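Local coordinates for protein mandelate racemase/muconate lactonizing enzyme/Enolase superfamily (Rhodobacter sphaeroides, PDB 2HZG) that belongs to the enolase superfamily, pairing an alpha/beta N-terminal domain with a TIM-barrel domain that carries a sodium ion at a carboxylate-lined metal site, at residues D9-S14 and S369-Y374; A28-V33 and W41-A46. All blocks are in the same frame, centred on the assembly; numbering follows the deposited sequence.

Contact 1 of 2, residues D9-S14 and S369-Y374; sequences DLFYLS and SALRRY
Tyr374, Leu13 and Leu371 bring segment 369-374 against the first strand of the N-terminal domain, with segment axes 7.7 Å apart at an angle of 68°. Only one hydrogen bond crosses: Ser14 N donates to Tyr374 O at 2.9 Å, from a position tilted out of the carbonyl plane. The same oxygen also receives a CA-H...O contact from Leu13 CA at 3.3 Å. At the base of its side chain, Tyr374 CB packs on Leu13 CB at 4.0 Å; the ring itself offers its edge to Ser14 O, which lies near the ring plane, 3.4 Å from Tyr374 CD1. The hydroxyl leads away from the strand to Asp340.

One turn earlier, the first torsion of Leu371 (CG anti to the carbonyl carbon, chi1 -52°) brings the end of the side chain nearer the strand, where its CD2 methyl comes over one face of the Phe11 ring, 4.2 Å from the centroid, in a CH-pi contact. Leu13 CD1 meets that methyl as well, at 4.3 Å, while Leu13 CD2 rests against the Tyr374 carbonyl group. Leu13, Leu371 and Tyr374 thus supply most of the buried surface, largely through apolar contacts, while the one backbone bond fixes where the late helix meets the early strand, at Ser14.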
ATOM      1  N   ASP A   9      -2.474   7.282  22.425  1.00 16.38           N
ATOM      2  CA  ASP A   9      -2.390   5.948  22.976  1.00 16.98           C
ATOM      3  C   ASP A   9      -3.084   4.955  22.070  1.00 16.72           C
ATOM      4  O   ASP A   9      -4.214   5.193  21.596  1.00 16.19           O
ATOM      5  CB  ASP A   9      -2.978   5.886  24.392  1.00 16.43           C
ATOM      6  CG  ASP A   9      -2.167   6.712  25.368  1.00 19.44           C
ATOM      7  OD1 ASP A   9      -0.944   6.459  25.477  1.00 20.32           O
ATOM      8  OD2 ASP A   9      -2.738   7.644  25.969  1.00 20.90           O
ATOM      9  N   LEU A  10      -2.379   3.850  21.853  1.00 16.65           N
ATOM     10  CA  LEU A  10      -2.761   2.821  20.893  1.00 16.49           C
ATOM     11  C   LEU A  10      -3.105   1.537  21.628  1.00 15.91           C
ATOM     12  O   LEU A  10      -2.258   0.975  22.320  1.00 16.83           O
ATOM     13  CB  LEU A  10      -1.594   2.567  19.937  1.00 16.27           C
ATOM     14  CG  LEU A  10      -0.976   3.778  19.205  1.00 17.52           C
ATOM     15  CD1 LEU A  10       0.091   3.321  18.168  1.00 15.86           C
ATOM     16  CD2 LEU A  10      -2.056   4.633  18.531  1.00 14.90           C
ATOM     17  N   PHE A  11      -4.334   1.062  21.430  1.00 15.80           N
ATOM     18  CA  PHE A  11      -4.869  -0.105  22.116  1.00 15.36           C
ATOM     19  C   PHE A  11      -5.104  -1.239  21.130  1.00 15.63           C
ATOM     20  O   PHE A  11      -5.999  -1.166  20.301  1.00 15.16           O
ATOM     21  CB  PHE A  11      -6.187   0.267  22.803  1.00 15.54           C
ATOM     22  CG  PHE A  11      -6.028   1.293  23.890  1.00 14.90           C
ATOM     23  CD1 PHE A  11      -5.898   0.886  25.224  1.00 15.54           C
ATOM     24  CD2 PHE A  11      -5.992   2.657  23.584  1.00 14.26           C
ATOM     25  CE1 PHE A  11      -5.751   1.824  26.242  1.00 16.88           C
ATOM     26  CE2 PHE A  11      -5.837   3.611  24.598  1.00 15.38           C
ATOM     27  CZ  PHE A  11      -5.713   3.186  25.932  1.00 16.77           C
ATOM     28  N   TYR A  12      -4.276  -2.280  21.227  1.00 16.09           N
ATOM     29  CA  TYR A  12      -4.426  -3.475  20.397  1.00 16.08           C
ATOM     30  C   TYR A  12      -5.479  -4.337  21.094  1.00 15.56           C
ATOM     31  O   TYR A  12      -5.235  -4.844  22.180  1.00 15.89           O
ATOM     32  CB  TYR A  12      -3.080  -4.216  20.302  1.00 15.66           C
ATOM     33  CG  TYR A  12      -2.980  -5.418  19.351  1.00 15.61           C
ATOM     34  CD1 TYR A  12      -4.112  -6.030  18.784  1.00 16.45           C
ATOM     35  CD2 TYR A  12      -1.726  -5.974  19.066  1.00 16.95           C
ATOM     36  CE1 TYR A  12      -3.986  -7.150  17.927  1.00 15.72           C
ATOM     37  CE2 TYR A  12      -1.585  -7.082  18.219  1.00 15.79           C
ATOM     38  CZ  TYR A  12      -2.705  -7.668  17.655  1.00 16.83           C
ATOM     39  OH  TYR A  12      -2.539  -8.766  16.817  1.00 15.79           O
ATOM     40  N   LEU A  13      -6.662  -4.461  20.495  1.00 15.25           N
ATOM     41  CA  LEU A  13      -7.695  -5.297  21.083  1.00 14.93           C
ATOM     42  C   LEU A  13      -7.878  -6.560  20.264  1.00 15.51           C
ATOM     43  O   LEU A  13      -7.769  -6.511  19.041  1.00 14.55           O
ATOM     44  CB  LEU A  13      -9.033  -4.541  21.168  1.00 14.78           C
ATOM     45  CG  LEU A  13      -9.034  -3.221  21.954  1.00 15.08           C
ATOM     46  CD1 LEU A  13     -10.479  -2.742  22.092  1.00 15.18           C
ATOM     47  CD2 LEU A  13      -8.356  -3.396  23.311  1.00 13.41           C
ATOM     48  N   SER A  14      -8.198  -7.674  20.929  1.00 15.55           N
ATOM     49  CA  SER A  14      -8.472  -8.907  20.195  1.00 16.60           C
ATOM     50  C   SER A  14      -9.472  -9.794  20.929  1.00 16.60           C
ATOM     51  O   SER A  14      -9.442  -9.882  22.150  1.00 15.79           O
ATOM     52  CB  SER A  14      -7.165  -9.709  19.968  1.00 16.79           C
ATOM     53  OG  SER A  14      -7.380 -10.834  19.127  1.00 17.31           O
ATOM     54  N   SER A 369     -14.480  -0.628  29.617  1.00 20.27           N
ATOM     55  CA  SER A 369     -14.660  -2.089  29.822  1.00 20.40           C
ATOM     56  C   SER A 369     -14.156  -2.967  28.648  1.00 20.80           C
ATOM     57  O   SER A 369     -13.672  -4.073  28.872  1.00 21.48           O
ATOM     58  CB  SER A 369     -16.123  -2.436  30.106  1.00 19.80           C
ATOM     59  OG  SER A 369     -16.960  -2.071  29.031  1.00 20.54           O
ATOM     60  N   ALA A 370     -14.290  -2.491  27.412  1.00 20.84           N
ATOM     61  CA  ALA A 370     -13.765  -3.221  26.256  1.00 21.86           C
ATOM     62  C   ALA A 370     -12.255  -3.201  26.256  1.00 22.00           C
ATOM     63  O   ALA A 370     -11.614  -4.235  26.060  1.00 22.79           O
ATOM     64  CB  ALA A 370     -14.318  -2.660  24.923  1.00 21.16           C
ATOM     65  N   LEU A 371     -11.677  -2.030  26.499  1.00 22.78           N
ATOM     66  CA  LEU A 371     -10.220  -1.927  26.644  1.00 23.89           C
ATOM     67  C   LEU A 371      -9.678  -2.967  27.643  1.00 24.55           C
ATOM     68  O   LEU A 371      -8.686  -3.636  27.362  1.00 24.75           O
ATOM     69  CB  LEU A 371      -9.790  -0.505  27.024  1.00 24.17           C
ATOM     70  CG  LEU A 371     -10.324   0.633  26.139  1.00 24.42           C
ATOM     71  CD1 LEU A 371     -10.001   1.969  26.789  1.00 25.58           C
ATOM     72  CD2 LEU A 371      -9.764   0.574  24.712  1.00 26.20           C
ATOM     73  N   ARG A 372     -10.365  -3.149  28.773  1.00 24.37           N
ATOM     74  CA  ARG A 372      -9.899  -4.100  29.788  1.00 25.04           C
ATOM     75  C   ARG A 372     -10.041  -5.572  29.354  1.00 24.50           C
ATOM     76  O   ARG A 372      -9.118  -6.375  29.502  1.00 24.23           O
ATOM     77  CB  ARG A 372     -10.598  -3.847  31.127  1.00 24.80           C
ATOM     78  CG  ARG A 372     -10.156  -4.797  32.229  1.00 29.56           C
ATOM     79  CD  ARG A 372     -10.677  -4.371  33.608  1.00 34.33           C
ATOM     80  NE  ARG A 372     -10.130  -3.081  34.031  1.00 38.35           N
ATOM     81  CZ  ARG A 372      -8.902  -2.894  34.529  1.00 42.01           C
ATOM     82  NH1 ARG A 372      -8.519  -1.668  34.885  1.00 42.73           N
ATOM     83  NH2 ARG A 372      -8.051  -3.918  34.674  1.00 41.77           N
ATOM     84  N   ARG A 373     -11.204  -5.915  28.812  1.00 23.52           N
ATOM     85  CA  ARG A 373     -11.480  -7.292  28.447  1.00 23.29           C
ATOM     86  C   ARG A 373     -10.588  -7.825  27.311  1.00 22.09           C
ATOM     87  O   ARG A 373     -10.145  -8.986  27.331  1.00 21.81           O
ATOM     88  CB  ARG A 373     -12.939  -7.394  28.029  1.00 23.57           C
ATOM     89  CG  ARG A 373     -13.405  -8.786  27.782  1.00 26.12           C
ATOM     90  CD  ARG A 373     -14.900  -8.769  27.810  1.00 32.67           C
ATOM     91  NE  ARG A 373     -15.434 -10.106  27.997  1.00 39.59           N
ATOM     92  CZ  ARG A 373     -15.835 -10.613  29.158  1.00 41.95           C
ATOM     93  NH1 ARG A 373     -15.778  -9.898  30.278  1.00 41.21           N
ATOM     94  NH2 ARG A 373     -16.314 -11.846  29.187  1.00 44.37           N
ATOM     95  N   TYR A 374     -10.347  -6.978  26.315  1.00 20.23           N
ATOM     96  CA  TYR A 374      -9.759  -7.450  25.065  1.00 19.70           C
ATOM     97  C   TYR A 374      -8.321  -6.996  24.805  1.00 19.36           C
ATOM     98  O   TYR A 374      -7.769  -7.299  23.746  1.00 18.15           O
ATOM     99  CB  TYR A 374     -10.635  -7.017  23.911  1.00 18.26           C
ATOM    100  CG  TYR A 374     -12.057  -7.539  23.979  1.00 18.95           C
ATOM    101  CD1 TYR A 374     -12.371  -8.852  23.568  1.00 16.70           C
ATOM    102  CD2 TYR A 374     -13.099  -6.709  24.391  1.00 17.12           C
ATOM    103  CE1 TYR A 374     -13.675  -9.320  23.599  1.00 14.76           C
ATOM    104  CE2 TYR A 374     -14.412  -7.171  24.421  1.00 15.97           C
ATOM    105  CZ  TYR A 374     -14.690  -8.476  24.025  1.00 16.62           C
ATOM    106  OH  TYR A 374     -15.995  -8.912  24.053  1.00 17.64           O
TER

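Contact 2 of 2, residues A28-V33 and W41-A46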
ATOM      1  N   ALA A  28      -8.916  -5.257  16.754  1.00 14.41           N
ATOM      2  CA  ALA A  28      -9.032  -3.817  16.515  1.00 14.60           C
ATOM      3  C   ALA A  28      -7.780  -3.099  16.970  1.00 14.59           C
ATOM      4  O   ALA A  28      -7.077  -3.559  17.866  1.00 15.05           O
ATOM      5  CB  ALA A  28     -10.275  -3.216  17.245  1.00 13.36           C
ATOM      6  N   LEU A  29      -7.500  -1.968  16.334  1.00 14.79           N
ATOM      7  CA  LEU A  29      -6.530  -1.035  16.879  1.00 15.65           C
ATOM      8  C   LEU A  29      -7.260   0.279  17.151  1.00 15.20           C
ATOM      9  O   LEU A  29      -7.665   0.966  16.219  1.00 15.72           O
ATOM     10  CB  LEU A  29      -5.317  -0.830  15.957  1.00 15.24           C
ATOM     11  CG  LEU A  29      -4.263   0.151  16.533  1.00 16.60           C
ATOM     12  CD1 LEU A  29      -3.601  -0.361  17.814  1.00 15.09           C
ATOM     13  CD2 LEU A  29      -3.200   0.446  15.498  1.00 15.76           C
ATOM     14  N   LEU A  30      -7.457   0.591  18.433  1.00 15.43           N
ATOM     15  CA  LEU A  30      -8.126   1.831  18.821  1.00 15.38           C
ATOM     16  C   LEU A  30      -7.086   2.899  19.149  1.00 15.20           C
ATOM     17  O   LEU A  30      -5.985   2.598  19.595  1.00 14.21           O
ATOM     18  CB  LEU A  30      -9.056   1.596  20.023  1.00 15.69           C
ATOM     19  CG  LEU A  30     -10.266   0.658  19.868  1.00 16.69           C
ATOM     20  CD1 LEU A  30     -11.180   0.816  21.079  1.00 18.03           C
ATOM     21  CD2 LEU A  30     -11.065   0.946  18.596  1.00 16.61           C
ATOM     22  N   VAL A  31      -7.446   4.148  18.911  1.00 14.91           N
ATOM     23  CA  VAL A  31      -6.496   5.236  19.029  1.00 15.14           C
ATOM     24  C   VAL A  31      -7.154   6.303  19.873  1.00 15.20           C
ATOM     25  O   VAL A  31      -8.216   6.812  19.508  1.00 14.46           O
ATOM     26  CB  VAL A  31      -6.139   5.863  17.640  1.00 14.87           C
ATOM     27  CG1 VAL A  31      -5.164   7.023  17.819  1.00 14.97           C
ATOM     28  CG2 VAL A  31      -5.539   4.820  16.662  1.00 14.29           C
ATOM     29  N   ARG A  32      -6.527   6.634  21.001  1.00 15.46           N
ATOM     30  CA  ARG A  32      -7.019   7.729  21.831  1.00 16.10           C
ATOM     31  C   ARG A  32      -6.032   8.872  21.740  1.00 16.46           C
ATOM     32  O   ARG A  32      -4.872   8.723  22.133  1.00 17.17           O
ATOM     33  CB  ARG A  32      -7.186   7.292  23.300  1.00 16.54           C
ATOM     34  CG  ARG A  32      -7.806   8.389  24.193  1.00 16.83           C
ATOM     35  CD  ARG A  32      -7.850   8.009  25.672  1.00 19.44           C
ATOM     36  NE  ARG A  32      -6.531   7.680  26.198  1.00 20.10           N
ATOM     37  CZ  ARG A  32      -6.299   6.828  27.195  1.00 21.29           C
ATOM     38  NH1 ARG A  32      -7.316   6.209  27.809  1.00 21.92           N
ATOM     39  NH2 ARG A  32      -5.045   6.592  27.577  1.00 20.04           N
ATOM     40  N   VAL A  33      -6.488  10.007  21.225  1.00 16.01           N
ATOM     41  CA  VAL A  33      -5.654  11.196  21.132  1.00 16.76           C
ATOM     42  C   VAL A  33      -6.065  12.152  22.264  1.00 17.01           C
ATOM     43  O   VAL A  33      -7.269  12.324  22.526  1.00 17.57           O
ATOM     44  CB  VAL A  33      -5.796  11.885  19.752  1.00 16.82           C
ATOM     45  CG1 VAL A  33      -4.944  13.162  19.683  1.00 16.96           C
ATOM     46  CG2 VAL A  33      -5.408  10.916  18.609  1.00 15.88           C
ATOM     47  N   TRP A  41     -11.361   9.607  20.013  1.00 15.26           N
ATOM     48  CA  TRP A  41     -11.065   8.213  19.731  1.00 14.94           C
ATOM     49  C   TRP A  41     -11.248   7.937  18.265  1.00 14.70           C
ATOM     50  O   TRP A  41     -12.131   8.516  17.609  1.00 13.56           O
ATOM     51  CB  TRP A  41     -12.020   7.288  20.489  1.00 15.24           C
ATOM     52  CG  TRP A  41     -11.710   7.115  21.916  1.00 14.94           C
ATOM     53  CD1 TRP A  41     -12.197   7.872  22.962  1.00 15.57           C
ATOM     54  CD2 TRP A  41     -10.877   6.104  22.503  1.00 16.47           C
ATOM     55  NE1 TRP A  41     -11.711   7.387  24.158  1.00 15.69           N
ATOM     56  CE2 TRP A  41     -10.899   6.308  23.911  1.00 14.90           C
ATOM     57  CE3 TRP A  41     -10.114   5.038  21.983  1.00 17.40           C
ATOM     58  CZ2 TRP A  41     -10.194   5.490  24.799  1.00 15.27           C
ATOM     59  CZ3 TRP A  41      -9.406   4.229  22.875  1.00 15.42           C
ATOM     60  CH2 TRP A  41      -9.445   4.468  24.267  1.00 16.37           C
ATOM     61  N   GLY A  42     -10.436   7.011  17.771  1.00 14.36           N
ATOM     62  CA  GLY A  42     -10.582   6.507  16.413  1.00 14.39           C
ATOM     63  C   GLY A  42     -10.212   5.030  16.363  1.00 14.47           C
ATOM     64  O   GLY A  42      -9.740   4.464  17.352  1.00 13.68           O
ATOM     65  N   GLU A  43     -10.428   4.414  15.206  1.00 14.71           N
ATOM     66  CA  GLU A  43     -10.159   3.003  15.018  1.00 15.79           C
ATOM     67  C   GLU A  43      -9.492   2.794  13.640  1.00 15.61           C
ATOM     68  O   GLU A  43      -9.967   3.309  12.622  1.00 15.62           O
ATOM     69  CB  GLU A  43     -11.466   2.208  15.121  1.00 15.82           C
ATOM     70  CG  GLU A  43     -11.325   0.676  14.978  1.00 18.73           C
ATOM     71  CD  GLU A  43     -12.662  -0.041  15.202  1.00 23.22           C
ATOM     72  OE1 GLU A  43     -13.523   0.515  15.932  1.00 22.52           O
ATOM     73  OE2 GLU A  43     -12.853  -1.150  14.640  1.00 24.84           O
ATOM     74  N   CYS A  44      -8.379   2.061  13.632  1.00 16.05           N
ATOM     75  CA  CYS A  44      -7.716   1.684  12.379  1.00 17.09           C
ATOM     76  C   CYS A  44      -8.274   0.336  11.934  1.00 17.76           C
ATOM     77  O   CYS A  44      -8.301  -0.613  12.718  1.00 18.48           O
ATOM     78  CB  CYS A  44      -6.204   1.529  12.590  1.00 16.28           C
ATOM     79  SG  CYS A  44      -5.381   2.964  13.275  1.00 16.19           S
ATOM     80  N   GLU A  45      -8.723   0.249  10.689  1.00 18.08           N
ATOM     81  CA  GLU A  45      -9.150  -1.046  10.163  1.00 18.90           C
ATOM     82  C   GLU A  45      -7.943  -1.670   9.462  1.00 18.50           C
ATOM     83  O   GLU A  45      -7.778  -1.578   8.246  1.00 19.06           O
ATOM     84  CB  GLU A  45     -10.378  -0.920   9.234  1.00 18.63           C
ATOM     85  CG  GLU A  45     -10.870  -2.263   8.661  1.00 21.33           C
ATOM     86  CD  GLU A  45     -11.062  -3.391   9.705  1.00 25.34           C
ATOM     87  OE1 GLU A  45     -11.299  -3.111  10.901  1.00 25.72           O
ATOM     88  OE2 GLU A  45     -10.986  -4.584   9.308  1.00 27.38           O
ATOM     89  N   ALA A  46      -7.085  -2.292  10.256  1.00 17.83           N
ATOM     90  CA  ALA A  46      -5.737  -2.568   9.815  1.00 17.38           C
ATOM     91  C   ALA A  46      -5.169  -3.601  10.747  1.00 17.45           C
ATOM     92  O   ALA A  46      -5.703  -3.808  11.847  1.00 17.86           O
ATOM     93  CB  ALA A  46      -4.897  -1.297   9.911  1.00 17.31           C
TER
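Arg32 and Trp41 form a non-hydrogen-bonded pair in the antiparallel hairpin of strands 27-35 and 38-44, and their side chains run side by side in the same direction. Here the packing is close. Arg32 CB sits over the six-membered ring of Trp41, 3.6 Å from its centroid and almost on the ring normal, a CH-pi contact. With CG anti to the backbone N (chi1 -176°), the aliphatic chain continues across the indole until CD lies 3.5 Å from Trp41 CZ2. The guanidinium is turned 69° to the ring, and its NH2 forms a salt bridge with Asp9 OD2 on strand 5-14.

At its edge the indole meets Leu30 CB, 3.9 Å from Trp41 CZ3. Leu30 CD2 turns the other way along the same face and touches Glu43 CG at 3.6 Å; Glu43 OE1 is hydrogen-bonded to Ser308 OG.

On the other face of the sheet the extended overlap gives way to single-point touches. Gly42 brings no side chain to its pairing with Val31, and Cys44 SG touches Val31 CG2 at 3.9 Å and Leu29 CD2 at 4.0 Å. The more solvent-facing member of the contact is Arg32, partly exposed as a residue.

The backbone ties the Val31-Gly42 pair with two bonds, Val31 N to Gly42 O and Gly42 N to Val31 O, both 2.8 Å, and Cys44 N donates nearly straight to Leu29 O. The chemistry divides by face: Leu29 packs on helix 48-56 and Val31 on helix 99-118, with Cys44 SG against a methyl of each, whereas on the Trp41 face the charged side chains of Arg32 and Glu43 lend their methylene groups to apolar contacts and send their polar ends to partners beyond the hairpin.

Both contacts meet in the three-stranded antiparallel sheet of the N-terminal domain, in which strand 27-35 lies between 5-14 and 38-44; their centres are 10 Å apart. Contact 2 is local, closing a hairpin, and falls within the long chain span that contact 1 bridges by returning helix 368-374 to the first strand. The probable backbone hydrogen bonds Leu13 N to Ala28 O and Phe11 N to Leu30 O connect them. Leu371 CD1 also packs on Trp41 CH2 at 3.6 Å, so the late helix reaches the hairpin too. A helix that comes after the last barrel strand, 327-331, thus packs on the N-terminal sheet.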